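Local coordinates for protein trans-isoprenyl diphosphate synthase (Caulobacter crescentus, PDB 3OYR) that probably makes octaprenyl diphosphate, the precursor of quinone side chains, by adding isopentenyl diphosphate units to farnesyl diphosphate with the help of magnesium, at residues Val108-Gly116 with Gly245-Lys256. Sequence-based numbering, arbitrary orientation.
Sequences VDGSQLRRG and GKNAGDDFREGK. With CA (calcium ion), chain E; DMA (dimethylallyl diphosphate), chain G; DMA (dimethylallyl diphosphate), chain D.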
ATOM      1  N   VAL B 108       9.048  -5.421   7.686  1.00 39.44           N
ATOM      2  CA  VAL B 108      10.188  -4.511   7.712  1.00 36.55           C
ATOM      3  C   VAL B 108      10.985  -4.671   9.019  1.00 39.91           C
ATOM      4  O   VAL B 108      12.210  -4.836   9.002  1.00 39.13           O
ATOM      5  CB  VAL B 108       9.703  -3.057   7.476  1.00 30.45           C
ATOM      6  CG1 VAL B 108      10.752  -2.026   7.905  1.00 35.46           C
ATOM      7  CG2 VAL B 108       9.343  -2.876   6.005  1.00 29.74           C
ATOM      8  N   ASP B 109      10.277  -4.676  10.142  1.00 38.79           N
ATOM      9  CA  ASP B 109      10.917  -4.778  11.446  1.00 42.13           C
ATOM     10  C   ASP B 109      11.395  -6.195  11.807  1.00 48.28           C
ATOM     11  O   ASP B 109      12.208  -6.366  12.721  1.00 48.88           O
ATOM     12  CB  ASP B 109       9.960  -4.280  12.516  1.00 39.75           C
ATOM     13  CG  ASP B 109       9.900  -2.782  12.591  1.00 44.06           C
ATOM     14  OD1 ASP B 109       8.988  -2.269  13.286  1.00 49.88           O
ATOM     15  OD2 ASP B 109      10.745  -2.113  11.961  1.00 47.70           O
ATOM     16  N   GLY B 110      10.887  -7.202  11.105  1.00 47.42           N
ATOM     17  CA  GLY B 110      11.166  -8.603  11.437  1.00 44.74           C
ATOM     18  C   GLY B 110      10.502  -9.121  12.712  1.00 45.95           C
ATOM     19  O   GLY B 110      11.026 -10.036  13.348  1.00 41.64           O
ATOM     20  N   SER B 111       9.348  -8.551  13.083  1.00 43.96           N
ATOM     21  CA  SER B 111       8.623  -8.946  14.308  1.00 40.54           C
ATOM     22  C   SER B 111       7.974 -10.323  14.170  1.00 43.78           C
ATOM     23  O   SER B 111       7.468 -10.661  13.103  1.00 43.74           O
ATOM     24  CB  SER B 111       7.556  -7.910  14.654  1.00 44.00           C
ATOM     25  OG  SER B 111       8.153  -6.665  14.985  1.00 38.20           O
ATOM     26  N   GLN B 112       7.988 -11.108  15.248  1.00 38.78           N
ATOM     27  CA  GLN B 112       7.524 -12.499  15.179  1.00 40.87           C
ATOM     28  C   GLN B 112       6.102 -12.708  15.711  1.00 40.23           C
ATOM     29  O   GLN B 112       5.468 -13.717  15.409  1.00 41.81           O
ATOM     30  CB  GLN B 112       8.527 -13.433  15.865  1.00 46.70           C
ATOM     31  CG  GLN B 112       9.921 -13.400  15.217  1.00 55.94           C
ATOM     32  CD  GLN B 112      10.998 -14.077  16.055  1.00 69.96           C
ATOM     33  OE1 GLN B 112      12.135 -13.607  16.115  1.00 72.45           O
ATOM     34  NE2 GLN B 112      10.645 -15.185  16.705  1.00 73.04           N
ATOM     35  N   LEU B 113       5.594 -11.728  16.453  1.00 32.96           N
ATOM     36  CA  LEU B 113       4.296 -11.828  17.078  1.00 31.00           C
ATOM     37  C   LEU B 113       3.460 -10.557  16.842  1.00 30.70           C
ATOM     38  O   LEU B 113       3.966  -9.445  16.936  1.00 27.49           O
ATOM     39  CB  LEU B 113       4.474 -12.043  18.584  1.00 34.96           C
ATOM     40  CG  LEU B 113       3.292 -12.635  19.349  1.00 37.42           C
ATOM     41  CD1 LEU B 113       3.105 -14.124  19.015  1.00 43.45           C
ATOM     42  CD2 LEU B 113       3.489 -12.449  20.848  1.00 41.23           C
ATOM     43  N   ARG B 114       2.176 -10.750  16.561  1.00 27.30           N
ATOM     44  CA  ARG B 114       1.245  -9.656  16.341  1.00 33.38           C
ATOM     45  C   ARG B 114      -0.137 -10.105  16.759  1.00 31.53           C
ATOM     46  O   ARG B 114      -0.647 -11.118  16.250  1.00 32.64           O
ATOM     47  CB  ARG B 114       1.241  -9.213  14.866  1.00 33.01           C
ATOM     48  CG  ARG B 114       0.094  -8.239  14.528  1.00 31.75           C
ATOM     49  CD  ARG B 114       0.296  -6.862  15.139  1.00 30.31           C
ATOM     50  NE  ARG B 114       1.462  -6.213  14.555  1.00 22.25           N
ATOM     51  CZ  ARG B 114       1.997  -5.069  14.978  1.00 26.02           C
ATOM     52  NH1 ARG B 114       1.464  -4.398  15.999  1.00 32.67           N
ATOM     53  NH2 ARG B 114       3.064  -4.589  14.348  1.00 26.73           N
ATOM     54  N   ARG B 115      -0.724  -9.356  17.697  1.00 31.19           N
ATOM     55  CA  ARG B 115      -2.059  -9.634  18.236  1.00 35.34           C
ATOM     56  C   ARG B 115      -2.177 -11.062  18.804  1.00 38.90           C
ATOM     57  O   ARG B 115      -3.234 -11.702  18.706  1.00 35.69           O
ATOM     58  CB  ARG B 115      -3.160  -9.347  17.195  1.00 35.56           C
ATOM     59  CG  ARG B 115      -3.305  -7.878  16.797  1.00 32.00           C
ATOM     60  CD  ARG B 115      -4.352  -7.706  15.680  1.00 33.25           C
ATOM     61  NE  ARG B 115      -4.606  -6.289  15.356  1.00 31.36           N
ATOM     62  CZ  ARG B 115      -5.275  -5.855  14.289  1.00 31.50           C
ATOM     63  NH1 ARG B 115      -5.445  -4.542  14.109  1.00 25.15           N
ATOM     64  NH2 ARG B 115      -5.771  -6.718  13.390  1.00 26.71           N
ATOM     65  N   GLY B 116      -1.085 -11.559  19.385  1.00 33.99           N
ATOM     66  CA  GLY B 116      -1.092 -12.860  20.053  1.00 40.98           C
ATOM     67  C   GLY B 116      -0.823 -14.046  19.141  1.00 44.90           C
ATOM     68  O   GLY B 116      -0.629 -15.160  19.628  1.00 44.22           O
ATOM     69  N   GLY B 245       0.475  -8.680  23.178  1.00 38.71           N
ATOM     70  CA  GLY B 245       0.190  -9.459  21.965  1.00 35.13           C
ATOM     71  C   GLY B 245       1.324  -9.414  20.956  1.00 37.14           C
ATOM     72  O   GLY B 245       1.231  -9.989  19.869  1.00 41.76           O
ATOM     73  N   LYS B 246       2.397  -8.722  21.317  1.00 35.71           N
ATOM     74  CA  LYS B 246       3.589  -8.616  20.493  1.00 37.09           C
ATOM     75  C   LYS B 246       4.777  -8.629  21.454  1.00 37.21           C
ATOM     76  O   LYS B 246       4.611  -8.336  22.629  1.00 34.48           O
ATOM     77  CB  LYS B 246       3.545  -7.327  19.652  1.00 35.42           C
ATOM     78  CG  LYS B 246       3.387  -6.043  20.462  1.00 37.65           C
ATOM     79  CD  LYS B 246       2.955  -4.851  19.588  1.00 31.89           C
ATOM     80  CE  LYS B 246       3.166  -3.547  20.307  1.00 32.98           C
ATOM     81  NZ  LYS B 246       2.315  -2.443  19.735  1.00 27.81           N
ATOM     82  N   ASN B 247       5.960  -8.986  20.954  1.00 38.92           N
ATOM     83  CA  ASN B 247       7.157  -9.080  21.786  1.00 40.60           C
ATOM     84  C   ASN B 247       7.647  -7.752  22.350  1.00 44.76           C
ATOM     85  O   ASN B 247       8.003  -6.834  21.596  1.00 44.82           O
ATOM     86  CB  ASN B 247       8.292  -9.792  21.030  1.00 34.76           C
ATOM     87  CG  ASN B 247       7.953 -11.242  20.722  1.00 41.59           C
ATOM     88  OD1 ASN B 247       8.105 -11.721  19.590  1.00 41.23           O
ATOM     89  ND2 ASN B 247       7.451 -11.936  21.722  1.00 30.91           N
ATOM     90  N   ALA B 248       7.651  -7.660  23.680  1.00 43.10           N
ATOM     91  CA  ALA B 248       8.370  -6.602  24.389  1.00 41.24           C
ATOM     92  C   ALA B 248       9.826  -6.664  23.975  1.00 41.38           C
ATOM     93  O   ALA B 248      10.393  -7.749  23.896  1.00 43.15           O
ATOM     94  CB  ALA B 248       8.240  -6.786  25.909  1.00 42.13           C
ATOM     95  N   GLY B 249      10.426  -5.512  23.679  1.00 38.85           N
ATOM     96  CA  GLY B 249      11.834  -5.478  23.284  1.00 39.14           C
ATOM     97  C   GLY B 249      12.144  -5.523  21.797  1.00 45.01           C
ATOM     98  O   GLY B 249      13.321  -5.550  21.409  1.00 44.63           O
ATOM     99  N   ASP B 250      11.106  -5.532  20.959  1.00 43.90           N
ATOM    100  CA  ASP B 250      11.301  -5.440  19.501  1.00 46.80           C
ATOM    101  C   ASP B 250      12.154  -4.235  19.087  1.00 44.74           C
ATOM    102  O   ASP B 250      13.071  -4.412  18.305  1.00 48.55           O
ATOM    103  CB  ASP B 250       9.969  -5.451  18.731  1.00 49.90           C
ATOM    104  CG  ASP B 250       9.460  -6.868  18.437  1.00 55.16           C
ATOM    105  OD1 ASP B 250      10.175  -7.847  18.758  1.00 51.67           O
ATOM    106  OD2 ASP B 250       8.340  -6.996  17.879  1.00 48.89           O
ATOM    107  N   ASP B 251      11.872  -3.042  19.632  1.00 43.24           N
ATOM    108  CA  ASP B 251      12.642  -1.824  19.306  1.00 44.28           C
ATOM    109  C   ASP B 251      14.110  -2.018  19.671  1.00 46.31           C
ATOM    110  O   ASP B 251      14.989  -1.801  18.833  1.00 46.84           O
ATOM    111  CB  ASP B 251      12.107  -0.564  20.017  1.00 45.48           C
ATOM    112  CG  ASP B 251      10.659  -0.198  19.621  1.00 52.40           C
ATOM    113  OD1 ASP B 251      10.187  -0.550  18.511  1.00 46.33           O
ATOM    114  OD2 ASP B 251       9.989   0.459  20.448  1.00 45.12           O
ATOM    115  N   PHE B 252      14.358  -2.450  20.910  1.00 45.63           N
ATOM    116  CA  PHE B 252      15.712  -2.688  21.385  1.00 46.61           C
ATOM    117  C   PHE B 252      16.457  -3.714  20.529  1.00 46.58           C
ATOM    118  O   PHE B 252      17.571  -3.450  20.078  1.00 49.73           O
ATOM    119  CB  PHE B 252      15.752  -3.083  22.872  1.00 51.04           C
ATOM    120  CG  PHE B 252      17.155  -3.249  23.403  1.00 56.09           C
ATOM    121  CD1 PHE B 252      17.945  -2.129  23.671  1.00 53.89           C
ATOM    122  CD2 PHE B 252      17.703  -4.518  23.589  1.00 60.65           C
ATOM    123  CE1 PHE B 252      19.258  -2.264  24.126  1.00 58.15           C
ATOM    124  CE2 PHE B 252      19.014  -4.668  24.050  1.00 63.66           C
ATOM    125  CZ  PHE B 252      19.793  -3.539  24.327  1.00 59.12           C
ATOM    126  N   ARG B 253      15.836  -4.865  20.288  1.00 43.74           N
ATOM    127  CA  ARG B 253      16.440  -5.891  19.443  1.00 46.74           C
ATOM    128  C   ARG B 253      16.592  -5.514  17.948  1.00 52.78           C
ATOM    129  O   ARG B 253      17.455  -6.066  17.267  1.00 52.58           O
ATOM    130  CB  ARG B 253      15.732  -7.242  19.634  1.00 48.68           C
ATOM    131  CG  ARG B 253      16.216  -8.002  20.875  1.00 58.82           C
ATOM    132  CD  ARG B 253      15.501  -9.333  21.092  1.00 68.56           C
ATOM    133  NE  ARG B 253      14.341  -9.199  21.972  1.00 72.81           N
ATOM    134  CZ  ARG B 253      13.084  -9.054  21.554  1.00 65.72           C
ATOM    135  NH1 ARG B 253      12.802  -9.031  20.258  1.00 51.95           N
ATOM    136  NH2 ARG B 253      12.103  -8.937  22.436  1.00 59.64           N
ATOM    137  N   GLU B 254      15.786  -4.567  17.453  1.00 54.85           N
ATOM    138  CA  GLU B 254      15.948  -4.010  16.089  1.00 56.09           C
ATOM    139  C   GLU B 254      17.043  -2.943  16.031  1.00 55.61           C
ATOM    140  O   GLU B 254      17.458  -2.531  14.948  1.00 59.92           O
ATOM    141  CB  GLU B 254      14.639  -3.378  15.573  1.00 57.75           C
ATOM    142  CG  GLU B 254      13.581  -4.357  15.066  1.00 66.40           C
ATOM    143  CD  GLU B 254      12.135  -3.891  15.332  1.00 79.02           C
ATOM    144  OE1 GLU B 254      11.285  -4.761  15.637  1.00 76.06           O
ATOM    145  OE2 GLU B 254      11.837  -2.673  15.243  1.00 75.80           O
ATOM    146  N   GLY B 255      17.481  -2.473  17.193  1.00 51.30           N
ATOM    147  CA  GLY B 255      18.442  -1.371  17.270  1.00 52.15           C
ATOM    148  C   GLY B 255      17.772  -0.048  16.967  1.00 46.38           C
ATOM    149  O   GLY B 255      18.399   0.889  16.466  1.00 42.45           O
ATOM    150  N   LYS B 256      16.483   0.012  17.287  1.00 49.46           N
ATOM    151  CA  LYS B 256      15.650   1.167  17.014  1.00 46.30           C
ATOM    152  C   LYS B 256      15.565   2.088  18.230  1.00 46.63           C
ATOM    153  O   LYS B 256      15.027   1.716  19.275  1.00 51.92           O
ATOM    154  CB  LYS B 256      14.256   0.705  16.569  1.00 49.31           C
ATOM    155  CG  LYS B 256      13.349   1.810  16.058  1.00 44.01           C
ATOM    156  CD  LYS B 256      12.511   1.323  14.888  1.00 54.51           C
ATOM    157  CE  LYS B 256      11.244   0.634  15.319  1.00 49.45           C
ATOM    158  NZ  LYS B 256      10.562   0.035  14.146  1.00 44.80           N
TER
HETATM  159 CA    CA E 337       6.906  -2.459  14.413  1.00 33.20          CA
HETATM  160  C1  DMA G 339       4.743   1.849  13.841  1.00 47.45           C
HETATM  161  O1  DMA G 339       4.912   1.664  15.242  1.00 40.17           O
HETATM  162  C2  DMA G 339       3.910   0.788  13.192  1.00 55.47           C
HETATM  163  C3  DMA G 339       2.990   1.064  12.261  1.00 44.33           C
HETATM  164  C4  DMA G 339       2.692   2.444  11.766  1.00 45.48           C
HETATM  165  C5  DMA G 339       2.229  -0.088  11.693  1.00 32.94           C
HETATM  166  PA  DMA G 339       5.653   0.400  15.955  1.00 32.43           P
HETATM  167  O1A DMA G 339       6.069   0.941  17.290  1.00 32.48           O
HETATM  168  O2A DMA G 339       6.655  -0.275  15.059  1.00 42.31           O
HETATM  169  O3A DMA G 339       4.356  -0.544  16.155  1.00 35.46           O
HETATM  170  PB  DMA G 339       4.346  -2.057  16.723  1.00 37.98           P
HETATM  171  O1B DMA G 339       2.853  -2.241  16.789  1.00 33.11           O
HETATM  172  O2B DMA G 339       5.068  -2.003  18.049  1.00 37.21           O
HETATM  173  O3B DMA G 339       5.082  -2.923  15.726  1.00 33.63           O
HETATM  174  C1  DMA D 336      -0.205  -0.906  16.462  1.00 34.07           C
HETATM  175  O1  DMA D 336      -1.502  -0.327  16.660  1.00 31.76           O
HETATM  176  C2  DMA D 336       0.322   0.224  15.651  1.00 40.81           C
HETATM  177  C3  DMA D 336       1.011   1.231  16.196  1.00 44.64           C
HETATM  178  C4  DMA D 336       1.431   1.248  17.642  1.00 35.88           C
HETATM  179  C5  DMA D 336       1.390   2.355  15.283  1.00 37.87           C
HETATM  180  PA  DMA D 336      -2.552  -0.699  17.814  1.00 35.52           P
HETATM  181  O1A DMA D 336      -3.788   0.174  17.723  1.00 24.76           O
HETATM  182  O2A DMA D 336      -1.829  -0.683  19.132  1.00 32.14           O
HETATM  183  O3A DMA D 336      -2.836  -2.220  17.331  1.00 29.24           O
HETATM  184  PB  DMA D 336      -4.228  -3.059  17.314  1.00 31.19           P
HETATM  185  O1B DMA D 336      -4.974  -2.609  16.073  1.00 35.06           O
HETATM  186  O2B DMA D 336      -3.601  -4.430  17.172  1.00 34.15           O
HETATM  187  O3B DMA D 336      -4.979  -2.808  18.593  1.00 33.39           O
HETATM  188  O   HOH W   1       6.857  -4.737  13.954  1.00 27.97           O
HETATM  189  O   HOH W   2       9.528 -10.407  17.676  1.00 41.43           O
HETATM  190  O   HOH W   3       6.366  -8.937  18.015  1.00 45.49           O
HETATM  191  O   HOH W   4       8.347  -3.075  16.367  1.00 31.16           O
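D109 presses its CB against the carboxylate of E254, 3.4 Å from E254 OE1. One atom further, D109 CG sits 3.3 Å from E254 OE2; the two carboxylates are stacked, their planes 26° apart, and K256 and the calcium probably offset the repulsion between them. At the tip, D109 OD1 binds calcium at 2.4 Å and also takes a hydrogen bond from K256 NZ (2.9 Å), which arrives on the syn side but 34° out of the carboxylate plane. Weak bonds run from the same ammonium to D109 OD2 and E254 OE2, closing a salt-bridge network. With D105, D109 carries this calcium in the aspartate-rich DDxxD motif of the mostly helical prenyl synthase fold, at the end of helix 87-109. The metal in turn holds the diphosphate of one dimethylallyl diphosphate. R114 leaves its backbone pointing away from 245-256, then folds back to lay its guanidinium edge on that diphosphate, R114 NH1 2.7 Å from O1B of this calcium-bound ligand. K246 comes to the same oxygen from the other segment, while its NZ also pairs with D232. Further along, G116 N bonds G245 O (2.8 Å), and N247 N donates to a water within bonding distance of L113 O and D250 OD2.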